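Local coordinates for kelch domain-containing protein (Colletotrichum graminicola M1.001, PDB 5C86) that probably oxidises alcohols at a copper centre, as a fungal member of the galactose oxidase and glyoxal oxidase (AA5) family, and is captured here without its metal, at residues Ala92-Val97 with Trp108-Met114; Gly43-Thr49 with Val64-Asp70; Phe12-Ala18 with Val30-Pro36. One frame throughout, in Å; residues are numbered along the deposited sequence.

Contact 1 (Ala92-Val97 with Trp108-Met114); sequences AAKTSV and WTPLSNM
V97 and T109 face each other as a hydrogen-bonded antiparallel pair, exchanging two bonds: V97 N reaches T109 O at 2.9 Å and T109 N returns to V97 O. The N-to-C directions of 95-97 and 109-111 make an angle of 134°, and S96 with P110 forms the next, non-hydrogen-bonded pair. L111 N then donates almost straight (172°) to T95 O, although it stands above the carbonyl plane and not on a lone pair. Past the strands, M114 N donates to A93 O (3.0 Å), while a water accepts from T95 N and lies within bonding distance of both L111 O and N113 OD1.

The T95 side chain works with both branches. Its OG1, anti to the carbonyl carbon (chi1 -58°), donates to S112 O at 2.9 Å, and CG2 lies against L111 CB at 3.7 Å. Next along that face, L111 turns CG and both methyls to V97, with CG 3.7 Å from V97 CG1. The bent chain of M114 brings CE to 3.4 Å from A92 O.

The hairpin forms the outer half of a four-stranded antiparallel blade of the kelch propeller, with strand 109-111 at its edge. T95 and M114 pack on strand 84-87, L111 and M114 touch strand 147-150 of the next sheet, and S96, on the face opposite T95 and V97, hydrogen-bonds H69 ND1 through OG.

Contact 2 (Gly43-Thr49 with Val64-Asp70); sequences GNGKTYT and VQNTQHD
A classic beta bulge marks the outer hairpin of the first kelch propeller blade, where strands 47-52 and 63-66 follow 18-21 and 28-31: Q65 and N66 both face T47. T47 N donates to N66 O at 2.8 Å, in the carbonyl plane, whereas T47 O receives two weak bonds, from Q65 N and from N66 N. Beyond the bulge, Y48 and V64 form a non-hydrogen-bonded antiparallel pair, and V64 CG2 sits over one face of the tyrosine ring, 3.7 Å from its centroid, in a CH-pi contact shifted toward the CZ side. The other methyl, CG1, meets K46 CB at 3.8 Å, and the two side chains cross at about a right angle.

After the strand, N66 OD1 accepts from Q68 N in an Asx turn, which bends the chain back so that H69 and D70 run beside K46 and T47. There T47 OG1, anti to the carbonyl carbon (chi1 -46°), donates to H69 O at 2.7 Å and also accepts from M71 N, a grip that ties the strand to the turn. Besides its bond to S96, the H69 ring is held by G88 O at NE2. D70 uses the anti lone pair of OD2 to take N44 N at 2.9 Å, and G34 N binds the same oxygen; the D70 side chain lies about 10 Å from those of Y120 and H423, which bind copper in the metal-loaded protein. At the far end, the extended Q65 side chain crosses T49, whose OG1 donates to Q65 OE1 at 2.6 Å, tilted 27° from the amide carbonyl plane.

Contact 3 (Phe12-Ala18 with Val30-Pro36); sequences FPVVPVA and VWSSGWP
V30 drives its side chain into the loop ahead of strand 18-21. Its CB rests on P16 CB at 3.8 Å; from there the two methyls part beneath the F12 ring. CG1, anti to the carbonyl carbon, reaches F12 CZ at 3.6 Å and lies over that part of the face toward the rim. CG2, wedged between the backbone N and the carbonyl carbon (chi1 -43° for CG1), comes under the CD1 side of the same face in a CH-pi contact, 3.9 Å from the ring centroid, and also meets V14 CG2. Because both methyls use one face, the phenyl ring lies flat across the fork of the valine.

The loop leads from strand 5-11, outermost in the sheet with 364-369, 346-350 and 336-340, into the first blade, consistent with the ring closure of a kelch propeller. W31, the last residue of strand 28-31, pairs with A18, the first of strand 18-21: W31 N donates to A18 O at 2.9 Å and A18 N returns to W31 O. On their shared face A18 CB stands over the indole, 3.4 Å from W31 CE2, while W31 NE1 is bonded to M71 O. P16 centres an inverse gamma turn, closed by V17 N to V15 O, and the V17 side chain, just after it, lies about 4 Å from those of H335 and H423, copper-binding residues in the metal-loaded protein.

Earlier in the loop, V15 N donates to P36 O at 3.1 Å, in the carbonyl plane. V14 CB lies 3.5 Å from S32 OG, a hydroxyl that donates to W35 O.

Along the chain the three contacts come in series: contact 3 closes first, then contact 2, then contact 1. Strands 28-31 and 47-52, neighbours in one sheet, join contacts 3 and 2, whose centres lie 10 Å apart; Y48 N to S33 O is a probable hydrogen bond between them. Contact 1 belongs to the following four-stranded sheet, its centre 12 Å from that of contact 2, and is joined to it by K94 NZ to Q68 O. Contacts 1 and 3, with centres 19 Å apart, do not touch, so 43-49 with 64-70 bridges them. The side chains of V17, D70 and A92 lie about 4, 10 and 10 Å from those of copper-binding residues.

Contact 1 (Ala92-Val97 with Trp108-Met114)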
loop_
_atom_site.group_PDB
_atom_site.type_symbol
_atom_site.label_atom_id
_atom_site.label_comp_id
_atom_site.label_asym_id
_atom_site.label_seq_id
_atom_site.Cartn_x
_atom_site.Cartn_y
_atom_site.Cartn_z
ATOM N N ALA A 92 10.546 -4.297 -18.667
ATOM C CA ALA A 92 9.690 -5.334 -18.224
ATOM C C ALA A 92 10.282 -6.556 -17.536
ATOM O O ALA A 92 9.620 -7.263 -16.800
ATOM C CB ALA A 92 8.761 -5.753 -19.376
ATOM N N ALA A 93 11.568 -6.816 -17.794
ATOM C CA ALA A 93 12.157 -8.004 -17.207
ATOM C C ALA A 93 12.909 -7.642 -15.878
ATOM O O ALA A 93 13.286 -8.578 -15.175
ATOM C CB ALA A 93 13.192 -8.629 -18.197
ATOM N N LYS A 94 13.147 -6.352 -15.609
ATOM C CA LYS A 94 14.150 -5.889 -14.602
ATOM C C LYS A 94 13.625 -5.943 -13.161
ATOM O O LYS A 94 12.415 -5.805 -12.882
ATOM C CB LYS A 94 14.682 -4.519 -14.916
ATOM C CG LYS A 94 15.391 -4.588 -16.315
ATOM C CD LYS A 94 16.414 -3.566 -16.527
ATOM C CE LYS A 94 17.401 -4.055 -17.600
ATOM N NZ LYS A 94 18.160 -2.878 -17.995
ATOM N N THR A 95 14.524 -6.239 -12.263
ATOM C CA THR A 95 14.296 -6.112 -10.776
ATOM C C THR A 95 15.341 -5.112 -10.272
ATOM O O THR A 95 16.552 -5.268 -10.560
ATOM C CB THR A 95 14.434 -7.432 -10.075
ATOM O OG1 THR A 95 13.534 -8.400 -10.600
ATOM C CG2 THR A 95 14.034 -7.286 -8.606
ATOM N N SER A 96 14.935 -4.039 -9.626
ATOM C CA SER A 96 15.789 -3.120 -8.986
ATOM C C SER A 96 15.534 -2.998 -7.474
ATOM O O SER A 96 14.398 -3.274 -7.045
ATOM C CB SER A 96 15.641 -1.807 -9.517
ATOM O OG SER A 96 15.897 -1.731 -10.934
ATOM N N VAL A 97 16.527 -2.515 -6.729
ATOM C CA VAL A 97 16.437 -2.422 -5.272
ATOM C C VAL A 97 16.983 -1.091 -4.820
ATOM O O VAL A 97 18.015 -0.611 -5.317
ATOM C CB VAL A 97 16.941 -3.670 -4.564
ATOM C CG1 VAL A 97 18.445 -3.884 -4.722
ATOM C CG2 VAL A 97 16.592 -3.597 -3.074
ATOM N N TRP A 108 19.632 3.123 -7.332
ATOM C CA TRP A 108 18.945 1.842 -7.336
ATOM C C TRP A 108 19.903 0.858 -7.931
ATOM O O TRP A 108 20.611 1.184 -8.931
ATOM C CB TRP A 108 17.691 1.913 -8.200
ATOM C CG TRP A 108 16.582 2.770 -7.576
ATOM C CD1 TRP A 108 16.501 4.094 -7.447
ATOM C CD2 TRP A 108 15.379 2.226 -6.952
ATOM N NE1 TRP A 108 15.314 4.453 -6.783
ATOM C CE2 TRP A 108 14.641 3.299 -6.499
ATOM C CE3 TRP A 108 14.911 0.948 -6.776
ATOM C CZ2 TRP A 108 13.413 3.135 -5.831
ATOM C CZ3 TRP A 108 13.733 0.782 -6.172
ATOM C CH2 TRP A 108 13.005 1.860 -5.699
ATOM N N THR A 109 19.950 -0.327 -7.445
ATOM C CA THR A 109 20.844 -1.334 -8.036
ATOM C C THR A 109 20.102 -2.546 -8.573
ATOM O O THR A 109 18.988 -2.855 -8.161
ATOM C CB THR A 109 21.883 -1.716 -6.978
ATOM O OG1 THR A 109 21.255 -2.436 -5.885
ATOM C CG2 THR A 109 22.631 -0.484 -6.500
ATOM N N PRO A 110 20.707 -3.353 -9.456
ATOM C CA PRO A 110 20.005 -4.441 -10.030
ATOM C C PRO A 110 19.989 -5.667 -9.219
ATOM O O PRO A 110 20.928 -5.993 -8.510
ATOM C CB PRO A 110 20.801 -4.725 -11.363
ATOM C CG PRO A 110 22.144 -4.272 -11.011
ATOM C CD PRO A 110 21.950 -3.040 -10.197
ATOM N N LEU A 111 18.893 -6.368 -9.302
ATOM C CA LEU A 111 18.733 -7.717 -8.895
ATOM C C LEU A 111 18.495 -8.583 -10.091
ATOM O O LEU A 111 18.471 -8.070 -11.201
ATOM C CB LEU A 111 17.629 -7.842 -7.815
ATOM C CG LEU A 111 17.869 -7.100 -6.477
ATOM C CD1 LEU A 111 16.683 -7.305 -5.524
ATOM C CD2 LEU A 111 19.101 -7.606 -5.769
ATOM N N SER A 112 18.283 -9.878 -9.872
ATOM C CA SER A 112 18.086 -10.834 -10.959
ATOM C C SER A 112 16.847 -10.440 -11.748
ATOM O O SER A 112 15.817 -10.092 -11.137
ATOM C CB SER A 112 17.959 -12.207 -10.386
ATOM O OG SER A 112 17.706 -13.247 -11.354
ATOM N N ASN A 113 16.885 -10.573 -13.091
ATOM C CA ASN A 113 15.692 -10.427 -13.886
ATOM C C ASN A 113 14.652 -11.456 -13.489
ATOM O O ASN A 113 14.891 -12.564 -13.162
ATOM C CB ASN A 113 16.056 -10.712 -15.389
ATOM C CG ASN A 113 16.828 -9.661 -16.026
ATOM O OD1 ASN A 113 17.057 -8.563 -15.591
ATOM N ND2 ASN A 113 17.281 -10.026 -17.234
ATOM N N MET A 114 13.366 -11.079 -13.583
ATOM C CA MET A 114 12.267 -12.032 -13.467
ATOM C C MET A 114 12.282 -13.119 -14.555
ATOM O O MET A 114 12.890 -12.863 -15.621
ATOM C CB MET A 114 10.906 -11.297 -13.489
ATOM C CG MET A 114 10.593 -10.494 -12.213
ATOM S SD MET A 114 9.027 -9.597 -12.390
ATOM C CE MET A 114 9.332 -8.372 -13.603
HETATM O O HOH W 1 17.128 -6.932 -13.316
#

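Contact 2 (Gly43-Thr49 with Val64-Asp70)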
loop_
_atom_site.group_PDB
_atom_site.type_symbol
_atom_site.label_atom_id
_atom_site.label_comp_id
_atom_site.label_asym_id
_atom_site.label_seq_id
_atom_site.Cartn_x
_atom_site.Cartn_y
_atom_site.Cartn_z
ATOM N N GLY A 43 9.661 2.486 -22.394
ATOM C CA GLY A 43 10.360 3.256 -21.399
ATOM C C GLY A 43 11.617 3.962 -21.940
ATOM O O GLY A 43 11.969 3.884 -23.122
ATOM N N ASN A 44 12.299 4.634 -21.047
ATOM C CA ASN A 44 13.494 5.421 -21.362
ATOM C C ASN A 44 14.737 4.851 -20.698
ATOM O O ASN A 44 15.739 5.593 -20.605
ATOM C CB ASN A 44 13.268 6.861 -20.976
ATOM C CG ASN A 44 14.077 7.867 -21.825
ATOM O OD1 ASN A 44 14.530 7.515 -22.907
ATOM N ND2 ASN A 44 14.208 9.092 -21.360
ATOM N N GLY A 45 14.724 3.575 -20.271
ATOM C CA GLY A 45 15.814 2.849 -19.657
ATOM C C GLY A 45 16.343 3.411 -18.320
ATOM O O GLY A 45 17.460 3.190 -17.956
ATOM N N LYS A 46 15.525 4.211 -17.637
ATOM C CA LYS A 46 15.963 4.922 -16.438
ATOM C C LYS A 46 14.719 5.437 -15.743
ATOM O O LYS A 46 13.650 5.452 -16.343
ATOM C CB LYS A 46 16.933 6.088 -16.835
ATOM C CG LYS A 46 16.271 7.256 -17.513
ATOM C CD LYS A 46 17.353 8.114 -18.247
ATOM C CE LYS A 46 16.763 9.443 -18.636
ATOM N NZ LYS A 46 17.754 10.293 -19.398
ATOM N N THR A 47 14.886 5.885 -14.503
ATOM C CA THR A 47 13.791 6.547 -13.775
ATOM C C THR A 47 14.195 7.804 -13.073
ATOM O O THR A 47 15.247 7.779 -12.364
ATOM C CB THR A 47 13.190 5.543 -12.701
ATOM O OG1 THR A 47 12.979 4.257 -13.244
ATOM C CG2 THR A 47 11.931 6.126 -12.081
ATOM N N TYR A 48 13.367 8.802 -13.189
ATOM C CA TYR A 48 13.411 10.038 -12.439
ATOM C C TYR A 48 12.701 9.855 -11.092
ATOM O O TYR A 48 11.584 9.379 -11.060
ATOM C CB TYR A 48 12.815 11.203 -13.167
ATOM C CG TYR A 48 13.744 11.716 -14.240
ATOM C CD1 TYR A 48 13.732 11.158 -15.518
ATOM C CD2 TYR A 48 14.642 12.764 -13.956
ATOM C CE1 TYR A 48 14.588 11.678 -16.527
ATOM C CE2 TYR A 48 15.498 13.262 -14.936
ATOM C CZ TYR A 48 15.450 12.719 -16.212
ATOM O OH TYR A 48 16.301 13.192 -17.197
ATOM N N THR A 49 13.329 10.375 -10.027
ATOM C CA THR A 49 12.790 10.306 -8.640
ATOM C C THR A 49 12.944 11.616 -7.982
ATOM O O THR A 49 13.816 12.465 -8.372
ATOM C CB THR A 49 13.378 9.180 -7.802
ATOM O OG1 THR A 49 14.690 9.563 -7.310
ATOM C CG2 THR A 49 13.453 7.866 -8.510
ATOM N N VAL A 64 18.026 11.188 -11.884
ATOM C CA VAL A 64 18.037 9.907 -12.448
ATOM C C VAL A 64 18.601 8.897 -11.484
ATOM O O VAL A 64 19.789 8.545 -11.451
ATOM C CB VAL A 64 18.708 9.827 -13.860
ATOM C CG1 VAL A 64 18.675 8.385 -14.354
ATOM C CG2 VAL A 64 18.007 10.736 -14.813
ATOM N N GLN A 65 17.721 8.388 -10.615
ATOM C CA GLN A 65 18.227 7.644 -9.482
ATOM C C GLN A 65 18.372 6.214 -9.860
ATOM O O GLN A 65 19.079 5.475 -9.201
ATOM C CB GLN A 65 17.268 7.768 -8.261
ATOM C CG GLN A 65 17.966 7.375 -6.978
ATOM C CD GLN A 65 17.017 7.265 -5.812
ATOM O OE1 GLN A 65 15.812 7.598 -5.939
ATOM N NE2 GLN A 65 17.545 6.850 -4.653
ATOM N N ASN A 66 17.680 5.781 -10.953
ATOM C CA ASN A 66 17.828 4.473 -11.457
ATOM C C ASN A 66 18.256 4.594 -12.934
ATOM O O ASN A 66 17.523 5.139 -13.731
ATOM C CB ASN A 66 16.499 3.666 -11.381
ATOM C CG ASN A 66 16.721 2.222 -11.656
ATOM O OD1 ASN A 66 17.631 1.842 -12.426
ATOM N ND2 ASN A 66 15.981 1.344 -11.012
ATOM N N THR A 67 19.484 4.131 -13.207
ATOM C CA THR A 67 20.084 4.319 -14.553
ATOM C C THR A 67 19.877 3.172 -15.488
ATOM O O THR A 67 20.318 3.287 -16.658
ATOM C CB THR A 67 21.658 4.511 -14.404
ATOM O OG1 THR A 67 22.311 3.272 -14.011
ATOM C CG2 THR A 67 21.920 5.685 -13.539
ATOM N N GLN A 68 19.295 2.063 -15.047
ATOM C CA GLN A 68 19.102 0.834 -15.807
ATOM C C GLN A 68 17.639 0.362 -16.072
ATOM O O GLN A 68 17.419 -0.511 -16.888
ATOM C CB GLN A 68 19.797 -0.324 -15.120
ATOM C CG GLN A 68 21.337 -0.149 -15.079
ATOM C CD GLN A 68 22.116 -1.353 -14.524
ATOM O OE1 GLN A 68 21.952 -2.519 -14.938
ATOM N NE2 GLN A 68 22.971 -1.071 -13.546
ATOM N N HIS A 69 16.684 0.878 -15.279
ATOM C CA HIS A 69 15.284 0.363 -15.215
ATOM C C HIS A 69 14.420 1.584 -15.208
ATOM O O HIS A 69 14.623 2.521 -14.395
ATOM C CB HIS A 69 15.190 -0.470 -13.925
ATOM C CG HIS A 69 13.893 -1.153 -13.653
ATOM N ND1 HIS A 69 13.792 -2.029 -12.582
ATOM C CD2 HIS A 69 12.679 -1.140 -14.254
ATOM C CE1 HIS A 69 12.562 -2.503 -12.518
ATOM N NE2 HIS A 69 11.888 -2.039 -13.547
ATOM N N ASP A 70 13.461 1.631 -16.169
ATOM C CA ASP A 70 12.370 2.592 -16.152
ATOM C C ASP A 70 11.224 1.928 -15.385
ATOM O O ASP A 70 10.648 0.925 -15.849
ATOM C CB ASP A 70 11.845 2.871 -17.600
ATOM C CG ASP A 70 10.866 4.000 -17.636
ATOM O OD1 ASP A 70 10.036 4.089 -16.661
ATOM O OD2 ASP A 70 10.815 4.842 -18.553
#

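Contact 3 (Phe12-Ala18 with Val30-Pro36)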
loop_
_atom_site.group_PDB
_atom_site.type_symbol
_atom_site.label_atom_id
_atom_site.label_comp_id
_atom_site.label_asym_id
_atom_site.label_seq_id
_atom_site.Cartn_x
_atom_site.Cartn_y
_atom_site.Cartn_z
ATOM N N PHE A 12 6.029 18.437 -6.751
ATOM C CA PHE A 12 7.161 17.719 -7.092
ATOM C C PHE A 12 7.611 18.058 -8.551
ATOM O O PHE A 12 6.778 18.356 -9.369
ATOM C CB PHE A 12 6.885 16.178 -7.047
ATOM C CG PHE A 12 6.859 15.613 -5.633
ATOM C CD1 PHE A 12 8.030 15.216 -4.980
ATOM C CD2 PHE A 12 5.644 15.410 -5.020
ATOM C CE1 PHE A 12 7.996 14.730 -3.680
ATOM C CE2 PHE A 12 5.599 14.897 -3.720
ATOM C CZ PHE A 12 6.770 14.551 -3.071
ATOM N N PRO A 13 8.867 17.817 -8.851
ATOM C CA PRO A 13 9.332 18.072 -10.234
ATOM C C PRO A 13 8.982 16.893 -11.150
ATOM O O PRO A 13 9.290 16.974 -12.360
ATOM C CB PRO A 13 10.834 18.160 -10.059
ATOM C CG PRO A 13 11.135 17.177 -8.941
ATOM C CD PRO A 13 9.991 17.402 -7.986
ATOM N N VAL A 14 8.375 15.787 -10.620
ATOM C CA VAL A 14 7.941 14.629 -11.495
ATOM C C VAL A 14 6.517 14.281 -11.011
ATOM O O VAL A 14 6.124 14.634 -9.869
ATOM C CB VAL A 14 8.789 13.379 -11.427
ATOM C CG1 VAL A 14 10.264 13.652 -11.707
ATOM C CG2 VAL A 14 8.739 12.686 -10.038
ATOM N N VAL A 15 5.645 13.700 -11.860
ATOM C CA VAL A 15 4.319 13.368 -11.410
ATOM C C VAL A 15 4.518 12.122 -10.483
ATOM O O VAL A 15 5.134 11.119 -10.844
ATOM C CB VAL A 15 3.385 12.996 -12.570
ATOM C CG1 VAL A 15 2.008 12.676 -12.064
ATOM C CG2 VAL A 15 3.322 14.175 -13.597
ATOM N N PRO A 16 3.953 12.244 -9.238
ATOM C CA PRO A 16 4.209 11.194 -8.224
ATOM C C PRO A 16 3.242 10.027 -8.400
ATOM O O PRO A 16 2.264 9.876 -7.628
ATOM C CB PRO A 16 4.066 11.932 -6.919
ATOM C CG PRO A 16 3.117 13.012 -7.193
ATOM C CD PRO A 16 3.369 13.450 -8.662
ATOM N N VAL A 17 3.513 9.252 -9.433
ATOM C CA VAL A 17 2.670 8.156 -9.837
ATOM C C VAL A 17 2.939 6.902 -8.960
ATOM O O VAL A 17 2.094 5.990 -8.889
ATOM C CB VAL A 17 2.880 7.851 -11.346
ATOM C CG1 VAL A 17 2.168 6.603 -11.808
ATOM C CG2 VAL A 17 2.417 9.101 -12.122
ATOM N N ALA A 18 4.104 6.832 -8.404
ATOM C CA ALA A 18 4.502 5.760 -7.495
ATOM C C ALA A 18 5.112 6.486 -6.325
ATOM O O ALA A 18 5.921 7.425 -6.497
ATOM C CB ALA A 18 5.442 4.812 -8.134
ATOM N N VAL A 30 9.192 9.579 -4.349
ATOM C CA VAL A 30 8.254 9.482 -5.458
ATOM C C VAL A 30 9.000 9.195 -6.772
ATOM O O VAL A 30 10.164 9.635 -6.933
ATOM C CB VAL A 30 7.358 10.694 -5.567
ATOM C CG1 VAL A 30 6.852 11.137 -4.210
ATOM C CG2 VAL A 30 8.052 11.873 -6.289
ATOM N N TRP A 31 8.323 8.551 -7.707
ATOM C CA TRP A 31 8.922 8.409 -9.040
ATOM C C TRP A 31 7.859 8.347 -10.109
ATOM O O TRP A 31 6.708 8.033 -9.879
ATOM C CB TRP A 31 9.848 7.235 -9.165
ATOM C CG TRP A 31 9.294 5.830 -9.127
ATOM C CD1 TRP A 31 8.874 5.114 -10.195
ATOM C CD2 TRP A 31 9.139 4.975 -7.980
ATOM N NE1 TRP A 31 8.517 3.861 -9.835
ATOM C CE2 TRP A 31 8.645 3.758 -8.464
ATOM C CE3 TRP A 31 9.360 5.132 -6.600
ATOM C CZ2 TRP A 31 8.361 2.650 -7.641
ATOM C CZ3 TRP A 31 9.078 4.022 -5.750
ATOM C CH2 TRP A 31 8.618 2.794 -6.293
ATOM N N SER A 32 8.259 8.688 -11.355
ATOM C CA SER A 32 7.356 8.704 -12.546
ATOM C C SER A 32 7.778 7.594 -13.459
ATOM O O SER A 32 7.151 6.533 -13.536
ATOM C CB SER A 32 7.366 10.067 -13.200
ATOM O OG SER A 32 8.737 10.532 -13.458
ATOM N N SER A 33 8.885 7.794 -14.207
ATOM C CA SER A 33 9.308 6.952 -15.318
ATOM C C SER A 33 10.668 7.521 -15.780
ATOM O O SER A 33 11.243 8.390 -15.089
ATOM C CB SER A 33 8.333 7.071 -16.484
ATOM O OG SER A 33 8.267 8.396 -16.906
ATOM N N GLY A 34 11.021 7.153 -17.012
ATOM C CA GLY A 34 12.178 7.824 -17.695
ATOM C C GLY A 34 11.975 9.225 -18.123
ATOM O O GLY A 34 12.932 9.817 -18.672
ATOM N N TRP A 35 10.833 9.783 -17.893
ATOM C CA TRP A 35 10.577 11.217 -18.011
ATOM C C TRP A 35 9.867 11.741 -16.792
ATOM O O TRP A 35 9.156 11.007 -16.080
ATOM C CB TRP A 35 9.685 11.534 -19.203
ATOM C CG TRP A 35 10.272 11.072 -20.540
ATOM C CD1 TRP A 35 10.964 11.873 -21.447
ATOM C CD2 TRP A 35 10.189 9.767 -21.128
ATOM N NE1 TRP A 35 11.353 11.099 -22.517
ATOM C CE2 TRP A 35 10.886 9.807 -22.357
ATOM C CE3 TRP A 35 9.647 8.537 -20.719
ATOM C CZ2 TRP A 35 11.024 8.651 -23.182
ATOM C CZ3 TRP A 35 9.743 7.401 -21.539
ATOM C CH2 TRP A 35 10.425 7.478 -22.796
ATOM N N PRO A 36 9.892 13.042 -16.575
ATOM C CA PRO A 36 9.118 13.644 -15.457
ATOM C C PRO A 36 7.594 13.704 -15.644
ATOM O O PRO A 36 6.791 13.845 -14.689
ATOM C CB PRO A 36 9.686 15.094 -15.394
ATOM C CG PRO A 36 10.360 15.243 -16.762
ATOM C CD PRO A 36 10.924 13.942 -17.113
#